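Local atomic coordinates of putative methylthioribose-1-phosphate isomerase (Pyrococcus horikoshii OT3, PDB entry 6A34), a protein that interconverts 5-methylthioribose 1-phosphate and 5-methylthioribulose 1-phosphate, an aldose-ketose type isomerisation in the methionine salvage pathway. Residues A[14-19]-A[59-64]; A[39-44]-A[48-53]; A[77-80]-A[84-87]. All coordinates share one frame; numbering follows the deposited sequence.

Interaction 1: residues A[14-19]-A[59-64]; sequences PRTVEY and APAIGA
T16 and V17 meet A61, which carries the larger share of their contact with the first turns of helix 59-76, through its methyl and its backbone O. This is the tight part. CG2 of T16 meets A61 CB at 3.8 Å, methyl against methyl, while CG2 of V17 presses on the backbone O of A61 at 3.4 Å and reaches the CB of A61 at 4.1 Å. The alanine methyl thus sits against two neighbouring branched side chains, and no hydrogen bond crosses between 14-19 and 59-64. T16 is split by its first torsion: CG2 stands anti to the backbone N and turns to the helix, whereas OG1, anti to the carbonyl carbon (chi1 -62°), shares its one proton between S171 O, the stronger partner, and T174 O. Its buried hydroxyl is therefore satisfied away from the alanine.

Packing slackens along the strand. The other branch of V17, CG1, comes only within 4.5 Å of A64 C, and the helix face beyond is filled out by A65 and F68, which also touch V17. On the strand's other face E18 points away from the helix and is partly exposed, as the alternation of an extended chain requires. R15 turns instead to helix 125-157, where NH1 forms a salt bridge with D141.

Through the methyl groups of T16, V17 and A61, the start of strand 17-20 and the residue before it are laid on helix 59-76. A59, two residues before A61, is predicted to bind substrate, so this strand-on-helix packing probably lies close behind the substrate site of the MtnA fold.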
loop_
_atom_site.group_PDB
_atom_site.type_symbol
_atom_site.label_atom_id
_atom_site.label_comp_id
_atom_site.label_asym_id
_atom_site.label_seq_id
_atom_site.Cartn_x
_atom_site.Cartn_y
_atom_site.Cartn_z
ATOM N N PRO A 14 -18.228 -20.289 11.635
ATOM C CA PRO A 14 -19.305 -19.947 12.558
ATOM C C PRO A 14 -19.592 -18.446 12.471
ATOM O O PRO A 14 -18.790 -17.685 11.894
ATOM C CB PRO A 14 -18.705 -20.216 13.944
ATOM C CG PRO A 14 -17.242 -19.887 13.730
ATOM C CD PRO A 14 -16.936 -20.390 12.329
ATOM N N ARG A 15 -20.720 -18.037 13.056
ATOM C CA ARG A 15 -21.031 -16.651 13.221
ATOM C C ARG A 15 -19.865 -15.986 13.965
ATOM O O ARG A 15 -19.185 -16.607 14.771
ATOM C CB ARG A 15 -22.402 -16.493 13.886
ATOM C CG ARG A 15 -23.538 -16.470 12.879
ATOM C CD ARG A 15 -24.893 -17.051 13.200
ATOM N NE ARG A 15 -25.775 -15.987 13.593
ATOM C CZ ARG A 15 -27.088 -15.859 13.382
ATOM N NH1 ARG A 15 -27.726 -15.028 14.172
ATOM N NH2 ARG A 15 -27.754 -16.456 12.413
ATOM N N THR A 16 -19.613 -14.733 13.592
ATOM C CA THR A 16 -18.588 -13.871 14.171
ATOM C C THR A 16 -18.854 -13.682 15.665
ATOM O O THR A 16 -17.932 -13.570 16.446
ATOM C CB THR A 16 -18.575 -12.515 13.447
ATOM O OG1 THR A 16 -18.240 -12.770 12.081
ATOM C CG2 THR A 16 -17.630 -11.513 14.065
ATOM N N VAL A 17 -20.137 -13.607 16.005
ATOM C CA VAL A 17 -20.659 -13.496 17.349
ATOM C C VAL A 17 -21.912 -14.375 17.394
ATOM O O VAL A 17 -22.774 -14.242 16.483
ATOM C CB VAL A 17 -21.032 -12.043 17.719
ATOM C CG1 VAL A 17 -21.455 -11.918 19.171
ATOM C CG2 VAL A 17 -19.919 -11.060 17.429
ATOM N N GLU A 18 -22.028 -15.187 18.459
ATOM C CA GLU A 18 -23.143 -16.151 18.693
ATOM C C GLU A 18 -23.525 -16.101 20.191
ATOM O O GLU A 18 -22.681 -15.795 21.072
ATOM C CB GLU A 18 -22.688 -17.561 18.295
ATOM C CG GLU A 18 -23.655 -18.377 17.453
ATOM C CD GLU A 18 -22.936 -19.571 16.821
ATOM O OE1 GLU A 18 -22.237 -20.277 17.585
ATOM O OE2 GLU A 18 -22.987 -19.750 15.558
ATOM N N TYR A 19 -24.801 -16.372 20.491
ATOM C CA TYR A 19 -25.261 -16.507 21.886
ATOM C C TYR A 19 -25.925 -17.871 22.065
ATOM O O TYR A 19 -26.855 -18.193 21.336
ATOM C CB TYR A 19 -26.214 -15.382 22.278
ATOM C CG TYR A 19 -26.643 -15.408 23.719
ATOM C CD1 TYR A 19 -25.742 -15.119 24.729
ATOM C CD2 TYR A 19 -27.947 -15.704 24.079
ATOM C CE1 TYR A 19 -26.112 -15.155 26.058
ATOM C CE2 TYR A 19 -28.347 -15.707 25.408
ATOM C CZ TYR A 19 -27.423 -15.435 26.399
ATOM O OH TYR A 19 -27.790 -15.442 27.707
ATOM N N ALA A 59 -19.061 -3.274 12.420
ATOM C CA ALA A 59 -20.067 -2.488 13.085
ATOM C C ALA A 59 -21.243 -3.377 13.513
ATOM O O ALA A 59 -21.669 -3.335 14.661
ATOM C CB ALA A 59 -20.470 -1.322 12.189
ATOM N N PRO A 60 -21.807 -4.229 12.636
ATOM C CA PRO A 60 -22.959 -5.050 13.025
ATOM C C PRO A 60 -22.610 -6.187 14.007
ATOM O O PRO A 60 -23.451 -6.583 14.823
ATOM C CB PRO A 60 -23.488 -5.632 11.705
ATOM C CG PRO A 60 -22.676 -4.943 10.589
ATOM C CD PRO A 60 -21.398 -4.447 11.238
ATOM N N ALA A 61 -21.378 -6.699 13.944
ATOM C CA ALA A 61 -20.939 -7.750 14.849
ATOM C C ALA A 61 -20.772 -7.188 16.264
ATOM O O ALA A 61 -21.059 -7.865 17.270
ATOM C CB ALA A 61 -19.668 -8.359 14.340
ATOM N N ILE A 62 -20.334 -5.929 16.341
ATOM C CA ILE A 62 -20.169 -5.214 17.603
ATOM C C ILE A 62 -21.548 -4.947 18.207
ATOM O O ILE A 62 -21.700 -4.963 19.423
ATOM C CB ILE A 62 -19.391 -3.904 17.392
ATOM C CG1 ILE A 62 -17.904 -4.177 17.143
ATOM C CG2 ILE A 62 -19.594 -2.920 18.536
ATOM C CD1 ILE A 62 -17.215 -3.057 16.375
ATOM N N GLY A 63 -22.502 -4.580 17.350
ATOM C CA GLY A 63 -23.869 -4.351 17.763
ATOM C C GLY A 63 -24.469 -5.610 18.363
ATOM O O GLY A 63 -25.010 -5.596 19.453
ATOM N N ALA A 64 -24.297 -6.735 17.664
ATOM C CA ALA A 64 -24.869 -7.987 18.121
ATOM C C ALA A 64 -24.219 -8.401 19.446
ATOM O O ALA A 64 -24.918 -8.901 20.342
ATOM C CB ALA A 64 -24.730 -9.067 17.065
#

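Interaction 2: residues A[39-44]-A[48-53]; sequences EKFSKV and AEAIKN
F41 and A50 meet through the far end of the phenylalanine ring: CE2 lies 3.7 Å and CZ 3.8 Å from A50 CB, so one methyl rests against a single ring bond. The ring gets there because CG stands anti to the carbonyl carbon (chi1 -60°), carrying it off the strand toward the helix. Nearer the turn the contact is polar. A48 N gives a hydrogen bond to V44 O at 2.9 Å, nearly straight (N-H...O 158°) and in the carbonyl plane, the i to i+4 bond of the first turns of helix 44-52. A48 CB also lies 3.6 Å from V44 O, a consequence of the same helical turn.

In the next shell, M26 of strand 23-27 touches both F41 and A50, bridging sheet and helix beside the ring. The carboxylate of E46 reaches back to the chain ahead of the helix, where OE1 accepts from S42 N and, weakly, from K43 N, which probably helps to fix the turn from strand to helix. Farther out, A48 packs on I95 and L96 of helix 82-97, and I51 O receives a weak hydrogen bond from NH2 of R100, a predicted substrate-binding residue.

The whole forms a compact beta-alpha connection: edge strand 38-41 of the antiparallel sheet turns into helix 44-52 through S42 and K43, the latter at the N-cap position, and the strand's phenylalanine reaches across with CE2 and CZ to the helix that follows it.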
loop_
_atom_site.group_PDB
_atom_site.type_symbol
_atom_site.label_atom_id
_atom_site.label_comp_id
_atom_site.label_asym_id
_atom_site.label_seq_id
_atom_site.Cartn_x
_atom_site.Cartn_y
_atom_site.Cartn_z
ATOM N N GLU A 39 -13.560 -17.428 21.481
ATOM C CA GLU A 39 -13.603 -17.112 22.892
ATOM C C GLU A 39 -15.036 -17.353 23.392
ATOM O O GLU A 39 -15.978 -17.244 22.601
ATOM C CB GLU A 39 -13.200 -15.658 23.163
ATOM C CG GLU A 39 -11.766 -15.301 22.799
ATOM C CD GLU A 39 -10.649 -16.165 23.373
ATOM O OE1 GLU A 39 -10.903 -16.929 24.342
ATOM O OE2 GLU A 39 -9.522 -16.078 22.826
ATOM N N LYS A 40 -15.150 -17.696 24.683
ATOM C CA LYS A 40 -16.395 -17.985 25.414
ATOM C C LYS A 40 -16.477 -17.024 26.604
ATOM O O LYS A 40 -15.589 -17.020 27.448
ATOM C CB LYS A 40 -16.376 -19.432 25.904
ATOM C CG LYS A 40 -17.646 -19.939 26.580
ATOM C CD LYS A 40 -17.781 -21.452 26.466
ATOM C CE LYS A 40 -19.058 -22.020 27.049
ATOM N NZ LYS A 40 -18.921 -22.312 28.493
ATOM N N PHE A 41 -17.498 -16.163 26.611
ATOM C CA PHE A 41 -17.648 -15.114 27.588
ATOM C C PHE A 41 -18.975 -15.298 28.328
ATOM O O PHE A 41 -20.018 -15.376 27.689
ATOM C CB PHE A 41 -17.589 -13.735 26.927
ATOM C CG PHE A 41 -16.303 -13.440 26.193
ATOM C CD1 PHE A 41 -15.079 -13.509 26.846
ATOM C CD2 PHE A 41 -16.311 -13.107 24.849
ATOM C CE1 PHE A 41 -13.893 -13.244 26.176
ATOM C CE2 PHE A 41 -15.126 -12.857 24.177
ATOM C CZ PHE A 41 -13.922 -12.906 24.847
ATOM N N SER A 42 -18.901 -15.281 29.668
ATOM C CA SER A 42 -19.983 -15.681 30.567
ATOM C C SER A 42 -20.430 -14.540 31.495
ATOM O O SER A 42 -21.365 -14.726 32.240
ATOM C CB SER A 42 -19.549 -16.884 31.359
ATOM O OG SER A 42 -19.043 -17.887 30.476
ATOM N N LYS A 43 -19.793 -13.363 31.416
ATOM C CA LYS A 43 -20.165 -12.185 32.239
ATOM C C LYS A 43 -20.207 -10.939 31.355
ATOM O O LYS A 43 -19.477 -10.871 30.361
ATOM C CB LYS A 43 -19.148 -11.949 33.360
ATOM C CG LYS A 43 -18.778 -13.188 34.169
ATOM C CD LYS A 43 -17.597 -12.989 35.108
ATOM C CE LYS A 43 -16.817 -14.274 35.318
ATOM N NZ LYS A 43 -16.067 -14.270 36.597
ATOM N N VAL A 44 -21.012 -9.935 31.735
ATOM C CA VAL A 44 -21.207 -8.810 30.819
ATOM C C VAL A 44 -19.893 -8.020 30.725
ATOM O O VAL A 44 -19.590 -7.497 29.642
ATOM C CB VAL A 44 -22.441 -7.922 31.106
ATOM C CG1 VAL A 44 -23.501 -8.625 31.920
ATOM C CG2 VAL A 44 -22.099 -6.584 31.708
ATOM N N ALA A 48 -17.940 -6.692 27.442
ATOM C CA ALA A 48 -17.605 -5.278 27.306
ATOM C C ALA A 48 -16.114 -5.144 26.963
ATOM O O ALA A 48 -15.746 -4.461 26.018
ATOM C CB ALA A 48 -17.974 -4.517 28.571
ATOM N N GLU A 49 -15.274 -5.836 27.729
ATOM C CA GLU A 49 -13.837 -5.810 27.537
ATOM C C GLU A 49 -13.498 -6.271 26.100
ATOM O O GLU A 49 -12.641 -5.682 25.447
ATOM C CB GLU A 49 -13.172 -6.647 28.639
ATOM C CG GLU A 49 -11.650 -6.602 28.653
ATOM C CD GLU A 49 -11.017 -5.212 28.710
ATOM O OE1 GLU A 49 -11.633 -4.288 29.319
ATOM O OE2 GLU A 49 -9.906 -5.054 28.131
ATOM N N ALA A 50 -14.199 -7.297 25.599
ATOM C CA ALA A 50 -13.967 -7.888 24.263
ATOM C C ALA A 50 -14.376 -6.909 23.156
ATOM O O ALA A 50 -13.809 -6.929 22.075
ATOM C CB ALA A 50 -14.688 -9.205 24.140
ATOM N N ILE A 51 -15.321 -6.009 23.433
ATOM C CA ILE A 51 -15.611 -4.932 22.495
ATOM C C ILE A 51 -14.469 -3.897 22.517
ATOM O O ILE A 51 -14.005 -3.498 21.462
ATOM C CB ILE A 51 -16.980 -4.295 22.787
ATOM C CG1 ILE A 51 -18.124 -5.226 22.381
ATOM C CG2 ILE A 51 -17.102 -2.936 22.113
ATOM C CD1 ILE A 51 -19.358 -5.047 23.217
ATOM N N LYS A 52 -14.058 -3.455 23.710
ATOM C CA LYS A 52 -12.971 -2.463 23.883
ATOM C C LYS A 52 -11.643 -2.977 23.303
ATOM O O LYS A 52 -10.920 -2.211 22.687
ATOM C CB LYS A 52 -12.723 -2.142 25.360
ATOM C CG LYS A 52 -13.532 -1.000 25.964
ATOM C CD LYS A 52 -12.841 -0.316 27.159
ATOM C CE LYS A 52 -12.043 -1.263 28.039
ATOM N NZ LYS A 52 -11.686 -0.661 29.344
ATOM N N ASN A 53 -11.339 -4.243 23.602
ATOM C CA ASN A 53 -10.252 -5.109 23.089
ATOM C C ASN A 53 -10.178 -5.218 21.557
ATOM O O ASN A 53 -9.160 -5.659 21.042
ATOM C CB ASN A 53 -10.501 -6.580 23.472
ATOM C CG ASN A 53 -9.519 -7.082 24.496
ATOM O OD1 ASN A 53 -8.427 -6.539 24.589
ATOM N ND2 ASN A 53 -9.884 -8.106 25.247
#

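Interaction 3: residues A[77-80]-A[84-87]; sequences SKAK and EFLD
K80 N meets the E84 carboxylate from above its plane: the bond to OE2 is 3.0 Å long and almost straight at the hydrogen (171°), yet the nitrogen stands 53° out of the carboxylate plane. E84 reaches the loop with CG anti to the carbonyl carbon (chi1 -82°) and the chain extended beyond it, so a residue of the helix's first turns grips the backbone just ahead of that helix. The K80 chain crosses the carboxylate at a slant, its CG 3.3 Å from E84 OE1. The charges themselves stay apart, K80 NZ lying 5.6 Å from E84 OE1, so any attraction between them is probably weak.

Below this polar end A79 supplies the apolar link. Its CB rests on the backbone of F85, 3.6 Å from F85 CA, and lies 3.7 Å from F85 CB and 3.8 Å from E84 CB. S77 comes to the edge of the F85 ring, OG 3.5 Å from CD1 and near the ring plane. The same OG accepts from A79 N at 3.1 Å, closing an ST turn that bends the chain as it leaves helix 59-76, and has a weak hydrogen bond with Y73 OH. Replacing S77 with an alanine would probably leave A79 N without its mate, lose the weak link to Y73 and blur the fit of A79 against F85.

F85 itself is buried, its ring meeting that of Y73 and packing on L125, I128 and I132 of helix 125-157, while K80 and E84 stay exposed and also touch a crystal neighbour. E84 N is further hydrogen-bonded to OG1 of T81, immediately ahead of the helix. Together the ST turn and the E84 closure shape the short loop of an alpha-alpha connection between helices 59-76 and 82-97.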
loop_
_atom_site.group_PDB
_atom_site.type_symbol
_atom_site.label_atom_id
_atom_site.label_comp_id
_atom_site.label_asym_id
_atom_site.label_seq_id
_atom_site.Cartn_x
_atom_site.Cartn_y
_atom_site.Cartn_z
ATOM N N SER A 77 -28.774 -12.639 35.624
ATOM C CA SER A 77 -29.058 -11.727 36.736
ATOM C C SER A 77 -29.553 -12.530 37.943
ATOM O O SER A 77 -30.465 -13.342 37.820
ATOM C CB SER A 77 -30.079 -10.695 36.368
ATOM O OG SER A 77 -30.404 -9.882 37.490
ATOM N N LYS A 78 -28.983 -12.213 39.102
ATOM C CA LYS A 78 -29.341 -12.795 40.363
ATOM C C LYS A 78 -30.464 -11.996 41.031
ATOM O O LYS A 78 -30.757 -12.261 42.179
ATOM C CB LYS A 78 -28.097 -12.842 41.252
ATOM C CG LYS A 78 -26.938 -13.668 40.699
ATOM C CD LYS A 78 -27.167 -15.159 40.777
ATOM C CE LYS A 78 -26.246 -15.977 39.889
ATOM N NZ LYS A 78 -26.972 -16.569 38.735
ATOM N N ALA A 79 -31.112 -11.080 40.293
ATOM C CA ALA A 79 -32.123 -10.181 40.838
ATOM C C ALA A 79 -33.339 -10.950 41.378
ATOM O O ALA A 79 -33.884 -11.811 40.708
ATOM C CB ALA A 79 -32.578 -9.213 39.774
ATOM N N LYS A 80 -33.826 -10.533 42.548
ATOM C CA LYS A 80 -34.976 -11.166 43.176
ATOM C C LYS A 80 -36.229 -10.289 43.053
ATOM O O LYS A 80 -37.302 -10.709 43.456
ATOM C CB LYS A 80 -34.674 -11.488 44.643
ATOM C CG LYS A 80 -34.315 -10.315 45.543
ATOM C CD LYS A 80 -33.852 -10.745 46.940
ATOM C CE LYS A 80 -32.424 -11.260 46.998
ATOM N NZ LYS A 80 -32.104 -11.873 48.313
ATOM N N GLU A 84 -34.787 -4.495 41.235
ATOM C CA GLU A 84 -33.364 -4.919 41.187
ATOM C C GLU A 84 -32.936 -5.250 39.748
ATOM O O GLU A 84 -31.815 -4.937 39.362
ATOM C CB GLU A 84 -33.104 -6.185 42.002
ATOM C CG GLU A 84 -32.919 -5.957 43.483
ATOM C CD GLU A 84 -32.770 -7.240 44.285
ATOM O OE1 GLU A 84 -33.156 -7.212 45.462
ATOM O OE2 GLU A 84 -32.281 -8.265 43.727
ATOM N N PHE A 85 -33.823 -5.900 38.976
ATOM C CA PHE A 85 -33.436 -6.440 37.706
ATOM C C PHE A 85 -33.199 -5.287 36.729
ATOM O O PHE A 85 -32.195 -5.279 36.027
ATOM C CB PHE A 85 -34.473 -7.422 37.152
ATOM C CG PHE A 85 -34.136 -7.859 35.753
ATOM C CD1 PHE A 85 -33.159 -8.815 35.534
ATOM C CD2 PHE A 85 -34.703 -7.231 34.657
ATOM C CE1 PHE A 85 -32.823 -9.197 34.245
ATOM C CE2 PHE A 85 -34.359 -7.608 33.373
ATOM C CZ PHE A 85 -33.420 -8.587 33.164
ATOM N N LEU A 86 -34.155 -4.350 36.711
ATOM C CA LEU A 86 -34.111 -3.178 35.877
ATOM C C LEU A 86 -32.927 -2.285 36.261
ATOM O O LEU A 86 -32.304 -1.731 35.376
ATOM C CB LEU A 86 -35.432 -2.413 35.975
ATOM C CG LEU A 86 -36.617 -3.095 35.299
ATOM C CD1 LEU A 86 -37.884 -2.233 35.397
ATOM C CD2 LEU A 86 -36.278 -3.447 33.851
ATOM N N ASP A 87 -32.634 -2.151 37.558
ATOM C CA ASP A 87 -31.472 -1.384 38.010
ATOM C C ASP A 87 -30.225 -2.024 37.408
ATOM O O ASP A 87 -29.410 -1.329 36.832
ATOM C CB ASP A 87 -31.346 -1.276 39.537
ATOM C CG ASP A 87 -32.386 -0.366 40.198
ATOM O OD1 ASP A 87 -33.237 0.215 39.464
ATOM O OD2 ASP A 87 -32.361 -0.261 41.452
#

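How the interactions relate
Interactions 1 and 2 are neighbours, their centres 12 Å apart and nearest atoms about 4 Å, without touching; 39-44/48-53 is nested in the chain between 14-19 and 59-64. Both set a helix against the same three-stranded antiparallel sheet, at its two outer strands. Both also lie near the predicted substrate site: segment 59-64 begins with A59, a predicted substrate-binding residue, and the side chains of A61 and A50 are about 9 Å and 8 Å from that of R100. Interaction 3 closes the distant end of helix 59-76, its centre 26 Å from interaction 1 and 21 Å from interaction 2, well away from those residues. One helix thus runs from the site to the outlying hairpin.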